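Local coordinates for iron-regulated outer membrane protein (Neisseria meningitidis, PDB 4B7O), which transports iron across the outer membrane as a TonB-dependent transporter, and probably takes up iron in siderophore-bound form, at residues 614-618 with 667-671; 351-357 with 390-395; 605-611 with 637-643. All blocks are in the same frame, centred on the assembly; numbering follows the deposited sequence.

Contact 1. Residues 614-618 with 667-671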
ATOM      1  N   PRO A 614       8.253 -14.069   8.209  1.00 37.28           N
ATOM      2  CA  PRO A 614       9.239 -13.035   7.978  1.00 41.50           C
ATOM      3  C   PRO A 614      10.181 -12.922   9.147  1.00 41.81           C
ATOM      4  O   PRO A 614       9.741 -12.831  10.270  1.00 40.30           O
ATOM      5  CB  PRO A 614       8.414 -11.779   7.839  1.00 39.35           C
ATOM      6  CG  PRO A 614       7.209 -12.051   8.653  1.00 44.93           C
ATOM      7  CD  PRO A 614       6.941 -13.513   8.523  1.00 36.92           C
ATOM      8  N   ARG A 615      11.470 -13.041   8.870  1.00 47.58           N
ATOM      9  CA  ARG A 615      12.486 -13.160   9.914  1.00 43.57           C
ATOM     10  C   ARG A 615      13.616 -12.213   9.591  1.00 44.46           C
ATOM     11  O   ARG A 615      14.111 -12.217   8.469  1.00 45.72           O
ATOM     12  CB  ARG A 615      12.976 -14.593  10.013  1.00 39.11           C
ATOM     13  CG  ARG A 615      12.025 -15.429  10.818  1.00 37.48           C
ATOM     14  CD  ARG A 615      11.500 -14.706  12.056  1.00 35.50           C
ATOM     15  NE  ARG A 615      10.661 -15.624  12.826  1.00 41.64           N
ATOM     16  CZ  ARG A 615       9.350 -15.828  12.621  1.00 38.60           C
ATOM     17  NH1 ARG A 615       8.706 -15.149  11.698  1.00 35.04           N
ATOM     18  NH2 ARG A 615       8.680 -16.717  13.343  1.00 36.44           N
ATOM     19  N   PHE A 616      13.968 -11.352  10.548  1.00 47.90           N
ATOM     20  CA  PHE A 616      14.984 -10.288  10.330  1.00 45.52           C
ATOM     21  C   PHE A 616      16.239 -10.638  11.125  1.00 43.71           C
ATOM     22  O   PHE A 616      16.147 -10.790  12.347  1.00 46.22           O
ATOM     23  CB  PHE A 616      14.414  -8.947  10.780  1.00 38.16           C
ATOM     24  CG  PHE A 616      13.436  -8.344   9.813  1.00 37.34           C
ATOM     25  CD1 PHE A 616      12.242  -8.999   9.485  1.00 34.76           C
ATOM     26  CD2 PHE A 616      13.683  -7.085   9.260  1.00 38.42           C
ATOM     27  CE1 PHE A 616      11.342  -8.449   8.585  1.00 35.79           C
ATOM     28  CE2 PHE A 616      12.785  -6.510   8.349  1.00 38.94           C
ATOM     29  CZ  PHE A 616      11.612  -7.198   8.014  1.00 40.26           C
ATOM     30  N   TYR A 617      17.373 -10.824  10.439  1.00 41.95           N
ATOM     31  CA  TYR A 617      18.628 -11.297  11.096  1.00 45.27           C
ATOM     32  C   TYR A 617      19.638 -10.189  11.219  1.00 46.94           C
ATOM     33  O   TYR A 617      19.983  -9.544  10.203  1.00 53.57           O
ATOM     34  CB  TYR A 617      19.313 -12.381  10.273  1.00 43.34           C
ATOM     35  CG  TYR A 617      18.552 -13.646  10.187  1.00 41.21           C
ATOM     36  CD1 TYR A 617      17.488 -13.774   9.279  1.00 43.16           C
ATOM     37  CD2 TYR A 617      18.863 -14.713  11.005  1.00 40.01           C
ATOM     38  CE1 TYR A 617      16.765 -14.940   9.196  1.00 43.45           C
ATOM     39  CE2 TYR A 617      18.144 -15.901  10.932  1.00 41.74           C
ATOM     40  CZ  TYR A 617      17.104 -16.003  10.018  1.00 43.31           C
ATOM     41  OH  TYR A 617      16.363 -17.132   9.898  1.00 46.55           O
ATOM     42  N   ASP A 618      20.143 -10.001  12.432  1.00 51.22           N
ATOM     43  CA  ASP A 618      20.986  -8.841  12.766  1.00 55.15           C
ATOM     44  C   ASP A 618      22.414  -9.214  12.488  1.00 53.81           C
ATOM     45  O   ASP A 618      22.931 -10.154  13.093  1.00 58.62           O
ATOM     46  CB  ASP A 618      20.871  -8.543  14.274  1.00 57.64           C
ATOM     47  CG  ASP A 618      19.580  -7.802  14.659  1.00 59.05           C
ATOM     48  OD1 ASP A 618      19.460  -6.578  14.388  1.00 59.89           O
ATOM     49  OD2 ASP A 618      18.699  -8.441  15.269  1.00 65.77           O
ATOM     50  N   SER A 667       8.504 -12.476  17.400  1.00 40.57           N
ATOM     51  CA  SER A 667       8.791 -11.201  16.774  1.00 38.53           C
ATOM     52  C   SER A 667       9.234 -11.479  15.349  1.00 41.03           C
ATOM     53  O   SER A 667       9.645 -12.611  15.031  1.00 41.69           O
ATOM     54  CB  SER A 667       9.937 -10.522  17.588  1.00 40.32           C
ATOM     55  OG  SER A 667      10.511  -9.379  16.942  1.00 41.24           O
ATOM     56  N   ILE A 668       9.199 -10.463  14.486  1.00 40.96           N
ATOM     57  CA  ILE A 668       9.906 -10.606  13.219  1.00 42.62           C
ATOM     58  C   ILE A 668      11.457 -10.691  13.413  1.00 46.99           C
ATOM     59  O   ILE A 668      12.164 -11.195  12.528  1.00 42.72           O
ATOM     60  CB  ILE A 668       9.535  -9.491  12.232  1.00 40.73           C
ATOM     61  CG1 ILE A 668       9.915  -8.127  12.806  1.00 43.86           C
ATOM     62  CG2 ILE A 668       8.059  -9.533  11.909  1.00 38.75           C
ATOM     63  CD1 ILE A 668      10.003  -7.016  11.760  1.00 39.25           C
ATOM     64  N   LEU A 669      11.982 -10.182  14.544  1.00 44.16           N
ATOM     65  CA  LEU A 669      13.425 -10.188  14.791  1.00 44.25           C
ATOM     66  C   LEU A 669      13.898 -11.534  15.334  1.00 47.30           C
ATOM     67  O   LEU A 669      13.477 -11.998  16.396  1.00 45.45           O
ATOM     68  CB  LEU A 669      13.874  -9.046  15.734  1.00 43.83           C
ATOM     69  CG  LEU A 669      13.609  -7.610  15.247  1.00 49.27           C
ATOM     70  CD1 LEU A 669      13.813  -6.564  16.339  1.00 40.26           C
ATOM     71  CD2 LEU A 669      14.464  -7.309  14.033  1.00 45.24           C
ATOM     72  N   VAL A 670      14.817 -12.139  14.603  1.00 51.20           N
ATOM     73  CA  VAL A 670      15.394 -13.390  14.998  1.00 49.54           C
ATOM     74  C   VAL A 670      16.103 -13.207  16.347  1.00 49.81           C
ATOM     75  O   VAL A 670      16.010 -14.076  17.231  1.00 43.42           O
ATOM     76  CB  VAL A 670      16.374 -13.870  13.921  1.00 48.39           C
ATOM     77  CG1 VAL A 670      17.310 -14.959  14.467  1.00 46.80           C
ATOM     78  CG2 VAL A 670      15.580 -14.360  12.733  1.00 48.01           C
ATOM     79  N   ALA A 671      16.807 -12.079  16.478  1.00 48.23           N
ATOM     80  CA  ALA A 671      17.472 -11.673  17.732  1.00 52.57           C
ATOM     81  C   ALA A 671      16.483 -11.381  18.921  1.00 55.21           C
ATOM     82  O   ALA A 671      16.895 -11.368  20.083  1.00 59.05           O
ATOM     83  CB  ALA A 671      18.403 -10.481  17.462  1.00 45.92           C
TER
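Phe616 exchanges two backbone hydrogen bonds with the residues flanking Leu669, a single beta bridge where a loop is laid against the end of a strand of the TonB-dependent transporter barrel. Phe616 N donates its N-H to Ile668 O (2.7 Å, 152°), and Phe616 O receives Val670 N (2.9 Å, 165°), so both backbone polar atoms of Phe616 are satisfied from the same loop. The neighbours Arg615 and Tyr617 bond instead to Lys588 and Tyr586 of strand 578-600. The two chains run in the same direction but splay apart after Phe616.

The loop is stiffened from within by an ST turn: Ser667 OG accepts Leu669 N at 2.9 Å, and the same hydroxyl is also hydrogen-bonded to Gln673 OE1. Asp618 OD1 accepts a hydrogen bond from Leu625 N. Arg615 NH1 appears to give a bond to Pro614 O, although its placement is less sure.

Apolar groups close in around the bridge. Ile668 and Phe616 lie side by side; with chi1 at 61°, CG1 of Ile668 sits between its own N and carbonyl carbon and delivers CD1 over one face of the Phe616 ring, 3.9 Å from the centroid. Leu669 CD2 comes obliquely to that ring and touches Phe616 CB at 3.6 Å. Beyond, Phe616 and Pro614 reach Met112 of strand 112-113, in the plug. On Tyr617, whose ring also stacks with Tyr586, Val670 CG2 stands almost over the centre of one face, 3.5 Å from the centroid, a CH-pi contact. Arg615 runs across Val670 at about a right angle, CB to CG2 at 3.8 Å, and bends at chi2, which brings one face of its guanidinium beneath Ser667 O, the oxygen offset toward the rim.

Contact 2. Residues 351-357 with 390-395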
ATOM      1  N   VAL A 351       7.034  22.437  17.499  1.00 50.13           N
ATOM      2  CA  VAL A 351       6.713  23.705  16.843  1.00 51.26           C
ATOM      3  C   VAL A 351       5.430  24.258  17.465  1.00 54.04           C
ATOM      4  O   VAL A 351       4.404  23.571  17.566  1.00 55.57           O
ATOM      5  CB  VAL A 351       6.552  23.539  15.324  1.00 49.74           C
ATOM      6  CG1 VAL A 351       5.939  24.778  14.704  1.00 46.30           C
ATOM      7  CG2 VAL A 351       7.881  23.181  14.677  1.00 44.11           C
ATOM      8  N   VAL A 352       5.500  25.497  17.926  1.00 57.07           N
ATOM      9  CA  VAL A 352       4.310  26.140  18.477  1.00 52.78           C
ATOM     10  C   VAL A 352       3.468  26.622  17.311  1.00 47.47           C
ATOM     11  O   VAL A 352       3.989  27.265  16.417  1.00 48.09           O
ATOM     12  CB  VAL A 352       4.691  27.321  19.417  1.00 59.07           C
ATOM     13  CG1 VAL A 352       3.434  27.917  20.089  1.00 49.22           C
ATOM     14  CG2 VAL A 352       5.734  26.852  20.451  1.00 49.79           C
ATOM     15  N   GLY A 353       2.175  26.289  17.319  1.00 54.79           N
ATOM     16  CA  GLY A 353       1.222  26.729  16.271  1.00 51.26           C
ATOM     17  C   GLY A 353       1.418  25.943  14.986  1.00 54.41           C
ATOM     18  O   GLY A 353       2.108  24.922  14.992  1.00 52.24           O
ATOM     19  N   PRO A 354       0.843  26.429  13.869  1.00 53.90           N
ATOM     20  CA  PRO A 354       0.849  25.636  12.646  1.00 54.89           C
ATOM     21  C   PRO A 354       2.225  25.027  12.311  1.00 55.67           C
ATOM     22  O   PRO A 354       3.254  25.709  12.437  1.00 54.52           O
ATOM     23  CB  PRO A 354       0.377  26.626  11.562  1.00 53.30           C
ATOM     24  CG  PRO A 354      -0.389  27.677  12.279  1.00 59.37           C
ATOM     25  CD  PRO A 354       0.195  27.746  13.675  1.00 59.10           C
ATOM     26  N   ASN A 355       2.229  23.746  11.926  1.00 50.90           N
ATOM     27  CA  ASN A 355       3.432  23.072  11.431  1.00 54.09           C
ATOM     28  C   ASN A 355       3.136  22.365  10.111  1.00 50.35           C
ATOM     29  O   ASN A 355       2.224  21.574  10.073  1.00 59.25           O
ATOM     30  CB  ASN A 355       3.951  22.068  12.466  1.00 50.92           C
ATOM     31  CG  ASN A 355       5.344  21.597  12.142  1.00 52.13           C
ATOM     32  OD1 ASN A 355       6.020  22.241  11.339  1.00 50.98           O
ATOM     33  ND2 ASN A 355       5.798  20.487  12.763  1.00 51.79           N
ATOM     34  N   HIS A 356       3.882  22.669   9.055  1.00 45.80           N
ATOM     35  CA  HIS A 356       3.665  22.132   7.714  1.00 47.77           C
ATOM     36  C   HIS A 356       4.832  21.286   7.387  1.00 53.55           C
ATOM     37  O   HIS A 356       5.975  21.713   7.534  1.00 55.60           O
ATOM     38  CB  HIS A 356       3.588  23.223   6.648  1.00 44.90           C
ATOM     39  CG  HIS A 356       2.359  24.066   6.749  1.00 53.83           C
ATOM     40  ND1 HIS A 356       2.168  24.968   7.765  1.00 53.06           N
ATOM     41  CD2 HIS A 356       1.204  24.114   5.950  1.00 52.14           C
ATOM     42  CE1 HIS A 356       0.960  25.566   7.608  1.00 47.59           C
ATOM     43  NE2 HIS A 356       0.364  25.034   6.513  1.00 47.21           N
ATOM     44  N   THR A 357       4.555  20.058   6.948  1.00 56.41           N
ATOM     45  CA  THR A 357       5.591  19.141   6.498  1.00 45.97           C
ATOM     46  C   THR A 357       5.190  18.591   5.134  1.00 44.16           C
ATOM     47  O   THR A 357       4.017  18.178   4.918  1.00 39.12           O
ATOM     48  CB  THR A 357       5.844  18.012   7.505  1.00 47.09           C
ATOM     49  OG1 THR A 357       5.618  18.494   8.840  1.00 47.25           O
ATOM     50  CG2 THR A 357       7.303  17.496   7.380  1.00 48.33           C
ATOM     51  N   LYS A 390      10.685  18.346   2.785  1.00 41.13           N
ATOM     52  CA  LYS A 390      10.819  19.811   3.046  1.00 40.68           C
ATOM     53  C   LYS A 390      10.046  20.139   4.263  1.00 37.84           C
ATOM     54  O   LYS A 390       8.831  20.294   4.171  1.00 44.05           O
ATOM     55  CB  LYS A 390      10.197  20.633   1.913  1.00 41.56           C
ATOM     56  CG  LYS A 390      10.391  19.992   0.558  1.00 43.43           C
ATOM     57  CD  LYS A 390       9.485  20.595  -0.492  1.00 42.03           C
ATOM     58  CE  LYS A 390       9.943  20.081  -1.830  1.00 38.91           C
ATOM     59  NZ  LYS A 390       9.357  20.870  -2.928  1.00 44.40           N
ATOM     60  N   PRO A 391      10.699  20.163   5.427  1.00 37.38           N
ATOM     61  CA  PRO A 391      10.037  20.538   6.666  1.00 39.25           C
ATOM     62  C   PRO A 391       9.847  22.078   6.759  1.00 44.92           C
ATOM     63  O   PRO A 391      10.406  22.813   5.948  1.00 46.76           O
ATOM     64  CB  PRO A 391      10.996  20.036   7.724  1.00 42.02           C
ATOM     65  CG  PRO A 391      12.341  20.052   7.065  1.00 36.75           C
ATOM     66  CD  PRO A 391      12.144  19.969   5.598  1.00 36.46           C
ATOM     67  N   GLN A 392       9.045  22.571   7.705  1.00 47.70           N
ATOM     68  CA  GLN A 392       8.765  24.007   7.770  1.00 42.27           C
ATOM     69  C   GLN A 392      10.017  24.826   8.040  1.00 43.32           C
ATOM     70  O   GLN A 392      10.254  25.853   7.402  1.00 41.70           O
ATOM     71  CB  GLN A 392       7.747  24.270   8.863  1.00 51.86           C
ATOM     72  CG  GLN A 392       7.214  25.693   8.904  1.00 49.71           C
ATOM     73  CD  GLN A 392       5.840  25.717   9.538  1.00 52.41           C
ATOM     74  OE1 GLN A 392       4.834  25.427   8.858  1.00 51.97           O
ATOM     75  NE2 GLN A 392       5.779  26.037  10.851  1.00 45.22           N
ATOM     76  N   ALA A 393      10.812  24.381   9.010  1.00 42.29           N
ATOM     77  CA  ALA A 393      12.141  24.947   9.232  1.00 41.43           C
ATOM     78  C   ALA A 393      12.981  23.911   9.965  1.00 41.94           C
ATOM     79  O   ALA A 393      12.438  23.021  10.623  1.00 44.75           O
ATOM     80  CB  ALA A 393      12.010  26.195  10.072  1.00 36.59           C
ATOM     81  N   PHE A 394      14.294  24.008   9.872  1.00 39.48           N
ATOM     82  CA  PHE A 394      15.139  23.154  10.685  1.00 41.27           C
ATOM     83  C   PHE A 394      15.274  23.602  12.140  1.00 44.81           C
ATOM     84  O   PHE A 394      15.159  24.774  12.416  1.00 49.62           O
ATOM     85  CB  PHE A 394      16.456  22.989   9.974  1.00 41.31           C
ATOM     86  CG  PHE A 394      16.296  22.332   8.628  1.00 41.85           C
ATOM     87  CD1 PHE A 394      16.219  20.918   8.526  1.00 36.17           C
ATOM     88  CD2 PHE A 394      16.146  23.089   7.473  1.00 39.35           C
ATOM     89  CE1 PHE A 394      16.042  20.300   7.304  1.00 31.73           C
ATOM     90  CE2 PHE A 394      15.955  22.457   6.221  1.00 37.86           C
ATOM     91  CZ  PHE A 394      15.888  21.061   6.149  1.00 34.04           C
ATOM     92  N   LEU A 395      15.488  22.666  13.065  1.00 46.42           N
ATOM     93  CA  LEU A 395      15.474  22.953  14.487  1.00 38.37           C
ATOM     94  C   LEU A 395      16.637  22.289  15.230  1.00 37.82           C
ATOM     95  O   LEU A 395      16.596  22.097  16.447  1.00 36.23           O
ATOM     96  CB  LEU A 395      14.143  22.580  15.119  1.00 37.63           C
ATOM     97  CG  LEU A 395      12.875  23.255  14.551  1.00 47.09           C
ATOM     98  CD1 LEU A 395      11.638  22.404  14.855  1.00 38.30           C
ATOM     99  CD2 LEU A 395      12.661  24.679  15.062  1.00 41.96           C
TER
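Gln392 uses both ends of its amide on the 351-357 segment, and that grip is the tight part of this contact. Gln392 NE2 donates to Pro354 O at 3.0 Å in a nearly straight bond (168°) that stays close to the amide plane. Gln392 OE1 takes two donors from one residue: His356 ND1 at 2.9 Å, approaching almost along the C=O axis, and His356 N, also at 2.9 Å but from well above the carbonyl plane and with a more bent N-H...O angle. Three bonds therefore fix the rotation of the amide, and the pull on ND1 holds the imidazole, its plane turned 38° from the amide; Tyr338 meets that ring as well. The extended Gln392 chain, CG anti to the backbone N (chi1 -172°), is what carries the amide across, passing Asn355 OD1 with CB at 3.6 Å. The other amide atom of Asn355, ND2, is hydrogen-bonded to Asp342 OD2.

All this happens at the open end of the beta hairpin formed by strands 355-373 and 376-391 of the barrel, where the chains enter and leave their loops. Although Gln392, His356 and Pro354 are well bonded, they lie on the solvent side.

Packing is thinner on both flanks of this grip. Toward the hairpin, Thr357 CG2 comes no nearer to Pro391 than 4.2 Å, at CA. In the loops, Val351 and Leu395 cross at about a right angle and meet through single methyls, Val351 CG2 to Leu395 CD1 at 3.8 Å, while Leu395 is further tied by a backbone bond to His520.

Contact 3. Residues 605-611 with 637-643. Unlike the reference sequence in segment 637-643: Ala638 (reference Thr).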
ATOM      1  N   ALA A 605     -18.734 -19.576  -4.011  1.00 38.54           N
ATOM      2  CA  ALA A 605     -18.060 -19.947  -2.768  1.00 40.48           C
ATOM      3  C   ALA A 605     -16.540 -19.778  -2.958  1.00 44.29           C
ATOM      4  O   ALA A 605     -15.997 -20.259  -3.972  1.00 41.51           O
ATOM      5  CB  ALA A 605     -18.358 -21.398  -2.387  1.00 35.83           C
ATOM      6  N   LYS A 606     -15.858 -19.141  -1.999  1.00 33.31           N
ATOM      7  CA  LYS A 606     -14.411 -18.964  -2.111  1.00 34.79           C
ATOM      8  C   LYS A 606     -13.746 -19.357  -0.838  1.00 32.84           C
ATOM      9  O   LYS A 606     -14.352 -19.258   0.176  1.00 37.32           O
ATOM     10  CB  LYS A 606     -14.051 -17.519  -2.413  1.00 32.31           C
ATOM     11  CG  LYS A 606     -14.840 -16.949  -3.586  1.00 38.17           C
ATOM     12  CD  LYS A 606     -14.314 -15.582  -4.002  1.00 40.45           C
ATOM     13  CE  LYS A 606     -15.441 -14.756  -4.608  1.00 42.47           C
ATOM     14  NZ  LYS A 606     -14.956 -13.573  -5.360  1.00 46.68           N
ATOM     15  N   VAL A 607     -12.482 -19.748  -0.896  1.00 32.50           N
ATOM     16  CA  VAL A 607     -11.708 -20.048   0.273  1.00 33.84           C
ATOM     17  C   VAL A 607     -10.295 -19.624   0.060  1.00 36.66           C
ATOM     18  O   VAL A 607      -9.798 -19.720  -1.071  1.00 38.19           O
ATOM     19  CB  VAL A 607     -11.649 -21.559   0.616  1.00 40.59           C
ATOM     20  CG1 VAL A 607     -12.830 -21.914   1.482  1.00 41.37           C
ATOM     21  CG2 VAL A 607     -11.638 -22.436  -0.640  1.00 38.13           C
ATOM     22  N   GLY A 608      -9.625 -19.166   1.138  1.00 34.31           N
ATOM     23  CA  GLY A 608      -8.229 -18.840   1.000  1.00 31.02           C
ATOM     24  C   GLY A 608      -7.520 -19.071   2.284  1.00 33.80           C
ATOM     25  O   GLY A 608      -8.150 -19.090   3.325  1.00 34.39           O
ATOM     26  N   VAL A 609      -6.202 -19.199   2.195  1.00 30.68           N
ATOM     27  CA  VAL A 609      -5.361 -19.397   3.322  1.00 29.59           C
ATOM     28  C   VAL A 609      -3.961 -18.914   3.000  1.00 33.20           C
ATOM     29  O   VAL A 609      -3.461 -19.016   1.858  1.00 35.89           O
ATOM     30  CB  VAL A 609      -5.359 -20.887   3.798  1.00 31.79           C
ATOM     31  CG1 VAL A 609      -4.999 -21.857   2.682  1.00 28.19           C
ATOM     32  CG2 VAL A 609      -4.420 -21.090   5.004  1.00 32.49           C
ATOM     33  N   SER A 610      -3.310 -18.356   4.004  1.00 33.37           N
ATOM     34  CA  SER A 610      -2.030 -17.763   3.789  1.00 32.35           C
ATOM     35  C   SER A 610      -1.257 -17.815   5.059  1.00 34.12           C
ATOM     36  O   SER A 610      -1.833 -17.709   6.143  1.00 35.91           O
ATOM     37  CB  SER A 610      -2.223 -16.303   3.426  1.00 34.96           C
ATOM     38  OG  SER A 610      -1.010 -15.808   2.936  1.00 47.13           O
ATOM     39  N   HIS A 611       0.050 -17.949   4.942  1.00 32.11           N
ATOM     40  CA  HIS A 611       0.889 -18.146   6.097  1.00 34.08           C
ATOM     41  C   HIS A 611       2.265 -17.841   5.598  1.00 38.51           C
ATOM     42  O   HIS A 611       2.671 -18.329   4.533  1.00 42.84           O
ATOM     43  CB  HIS A 611       0.804 -19.614   6.615  1.00 35.04           C
ATOM     44  CG  HIS A 611       1.233 -19.793   8.062  1.00 39.00           C
ATOM     45  ND1 HIS A 611       1.500 -18.737   8.894  1.00 36.52           N
ATOM     46  CD2 HIS A 611       1.388 -20.946   8.838  1.00 40.63           C
ATOM     47  CE1 HIS A 611       1.841 -19.192  10.109  1.00 35.78           C
ATOM     48  NE2 HIS A 611       1.773 -20.543  10.090  1.00 37.91           N
ATOM     49  N   ARG A 637      -1.730 -17.693  10.766  1.00 37.80           N
ATOM     50  CA  ARG A 637      -2.253 -18.194   9.506  1.00 35.48           C
ATOM     51  C   ARG A 637      -3.628 -17.578   9.270  1.00 33.86           C
ATOM     52  O   ARG A 637      -4.484 -17.626  10.153  1.00 35.09           O
ATOM     53  CB  ARG A 637      -2.394 -19.708   9.600  1.00 32.72           C
ATOM     54  CG  ARG A 637      -2.664 -20.375   8.259  1.00 35.27           C
ATOM     55  CD  ARG A 637      -2.127 -21.777   8.301  1.00 34.09           C
ATOM     56  NE  ARG A 637      -3.088 -22.628   8.953  1.00 43.25           N
ATOM     57  CZ  ARG A 637      -2.788 -23.791   9.496  1.00 48.77           C
ATOM     58  NH1 ARG A 637      -1.545 -24.235   9.487  1.00 55.05           N
ATOM     59  NH2 ARG A 637      -3.732 -24.487  10.071  1.00 47.50           N
ATOM     60  N   ALA A 638      -3.869 -17.065   8.072  1.00 28.91           N
ATOM     61  CA  ALA A 638      -5.079 -16.378   7.833  1.00 33.66           C
ATOM     62  C   ALA A 638      -5.963 -17.168   6.897  1.00 33.20           C
ATOM     63  O   ALA A 638      -5.490 -17.600   5.863  1.00 35.65           O
ATOM     64  CB  ALA A 638      -4.775 -14.967   7.278  1.00 33.11           C
ATOM     65  N   TRP A 639      -7.244 -17.325   7.261  1.00 35.62           N
ATOM     66  CA  TRP A 639      -8.226 -18.047   6.466  1.00 33.32           C
ATOM     67  C   TRP A 639      -9.306 -17.103   6.117  1.00 34.78           C
ATOM     68  O   TRP A 639      -9.722 -16.339   6.956  1.00 33.88           O
ATOM     69  CB  TRP A 639      -8.887 -19.165   7.256  1.00 36.84           C
ATOM     70  CG  TRP A 639      -7.932 -20.206   7.789  1.00 37.87           C
ATOM     71  CD1 TRP A 639      -7.140 -20.105   8.900  1.00 36.24           C
ATOM     72  CD2 TRP A 639      -7.635 -21.533   7.228  1.00 36.69           C
ATOM     73  NE1 TRP A 639      -6.397 -21.233   9.074  1.00 43.01           N
ATOM     74  CE2 TRP A 639      -6.657 -22.136   8.119  1.00 39.10           C
ATOM     75  CE3 TRP A 639      -8.060 -22.245   6.101  1.00 37.15           C
ATOM     76  CZ2 TRP A 639      -6.126 -23.407   7.896  1.00 43.85           C
ATOM     77  CZ3 TRP A 639      -7.527 -23.533   5.876  1.00 39.89           C
ATOM     78  CH2 TRP A 639      -6.584 -24.101   6.752  1.00 46.24           C
ATOM     79  N   THR A 640      -9.811 -17.179   4.888  1.00 32.71           N
ATOM     80  CA  THR A 640     -10.897 -16.339   4.468  1.00 30.79           C
ATOM     81  C   THR A 640     -11.843 -17.272   3.776  1.00 33.46           C
ATOM     82  O   THR A 640     -11.405 -18.313   3.289  1.00 33.81           O
ATOM     83  CB  THR A 640     -10.447 -15.182   3.516  1.00 34.49           C
ATOM     84  OG1 THR A 640      -9.472 -15.627   2.577  1.00 36.43           O
ATOM     85  CG2 THR A 640      -9.735 -14.098   4.284  1.00 31.82           C
ATOM     86  N   ALA A 641     -13.134 -16.939   3.727  1.00 29.73           N
ATOM     87  CA  ALA A 641     -14.082 -17.744   2.950  1.00 31.41           C
ATOM     88  C   ALA A 641     -15.290 -16.888   2.725  1.00 35.97           C
ATOM     89  O   ALA A 641     -15.585 -16.015   3.540  1.00 40.02           O
ATOM     90  CB  ALA A 641     -14.511 -18.998   3.711  1.00 30.36           C
ATOM     91  N   SER A 642     -16.037 -17.149   1.657  1.00 35.12           N
ATOM     92  CA  SER A 642     -17.348 -16.547   1.575  1.00 33.82           C
ATOM     93  C   SER A 642     -18.272 -17.434   0.834  1.00 33.80           C
ATOM     94  O   SER A 642     -17.851 -18.260   0.028  1.00 33.05           O
ATOM     95  CB  SER A 642     -17.347 -15.147   0.901  1.00 36.35           C
ATOM     96  OG  SER A 642     -16.688 -15.173  -0.344  1.00 36.39           O
ATOM     97  N   LEU A 643     -19.555 -17.210   1.060  1.00 35.39           N
ATOM     98  CA  LEU A 643     -20.562 -17.934   0.339  1.00 36.25           C
ATOM     99  C   LEU A 643     -21.582 -16.942  -0.001  1.00 37.52           C
ATOM    100  O   LEU A 643     -22.004 -16.201   0.866  1.00 39.69           O
ATOM    101  CB  LEU A 643     -21.144 -18.991   1.260  1.00 39.38           C
ATOM    102  CG  LEU A 643     -22.200 -19.884   0.653  1.00 46.37           C
ATOM    103  CD1 LEU A 643     -21.591 -20.538  -0.597  1.00 45.16           C
ATOM    104  CD2 LEU A 643     -22.590 -20.933   1.700  1.00 42.43           C
TER
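Trp639 turns one face of its indole to Val609, whose CG2 stands 3.8 Å from the centroid of the six-membered ring and only 4° off its normal, a centred CH-pi contact. Val609 reaches it because CG1 lies between the backbone N and carbonyl carbon (chi1 54°), leaving CG2 anti to N; CB helps, 3.8 Å from Trp639 CE3. At the indole edge, in plane, is Arg637 NH2, while NE1 is hydrogen-bonded to Gln662 OE1. The imidazole of His611 is covered on one face by the aliphatic part of Arg637: CB lies over its centre, 4.0 Å from the centroid, and CD reaches His611 CD2 at 3.7 Å. The Arg637 chain then bends at chi3, and its guanidinium stands nearly perpendicular to the imidazole, 85° between planes.

Beneath these groups is a regular antiparallel ladder. Lys606 with Ser642, Gly608 with Thr640 and Ser610 with Ala638 are hydrogen-bonded pairs, each bonded both ways; Ala605-Leu643, Val607-Ala641 and Val609-Trp639 fall between as non-hydrogen-bonded pairs. Across from Gly608, Thr640 OG1 comes to 3.8 Å from Gly608 CA. Ala638 differs from the reference sequence, which has threonine there.

One face, with Val607, Val609, Trp639, Ala641 and Leu643, is largely apolar, consistent with the outer, lipid-facing wall of the barrel. The other carries Lys606, Ser610, Ala638, Thr640 and Ser642, and meets the plug: Ser642 OG bonds Glu91 OE2, Thr640 OG1 bonds Glu91 O, Lys606 touches Glu91, and Pro93 packs on Ser610 and Thr640. Laterally, strand 603-618 is hydrogen-bonded on its far side to strand 578-600, whereas strand 638-647 continues the wall into strand 652-665.

Overall arrangement
All three contacts belong to the barrel wall or its loops. Contact 2 comes first along the chain and closes before the others open. Contacts 1 and 3 cross along the chain: both use strand 603-618, contact 3 along its earlier residues and contact 1 at its end, so that 605-611, 614-618, 637-643 and 667-671 alternate in sequence. Their centres are about 27 Å apart. The centre of contact 2 lies about 35 Å from that of contact 1 and about 46 Å from that of contact 3, on the opposite side of the chain's centre from the latter. Contact 3 thus builds the wall itself, whereas contacts 1 and 2 fasten loops where strands end, around a barrel that encloses the plug.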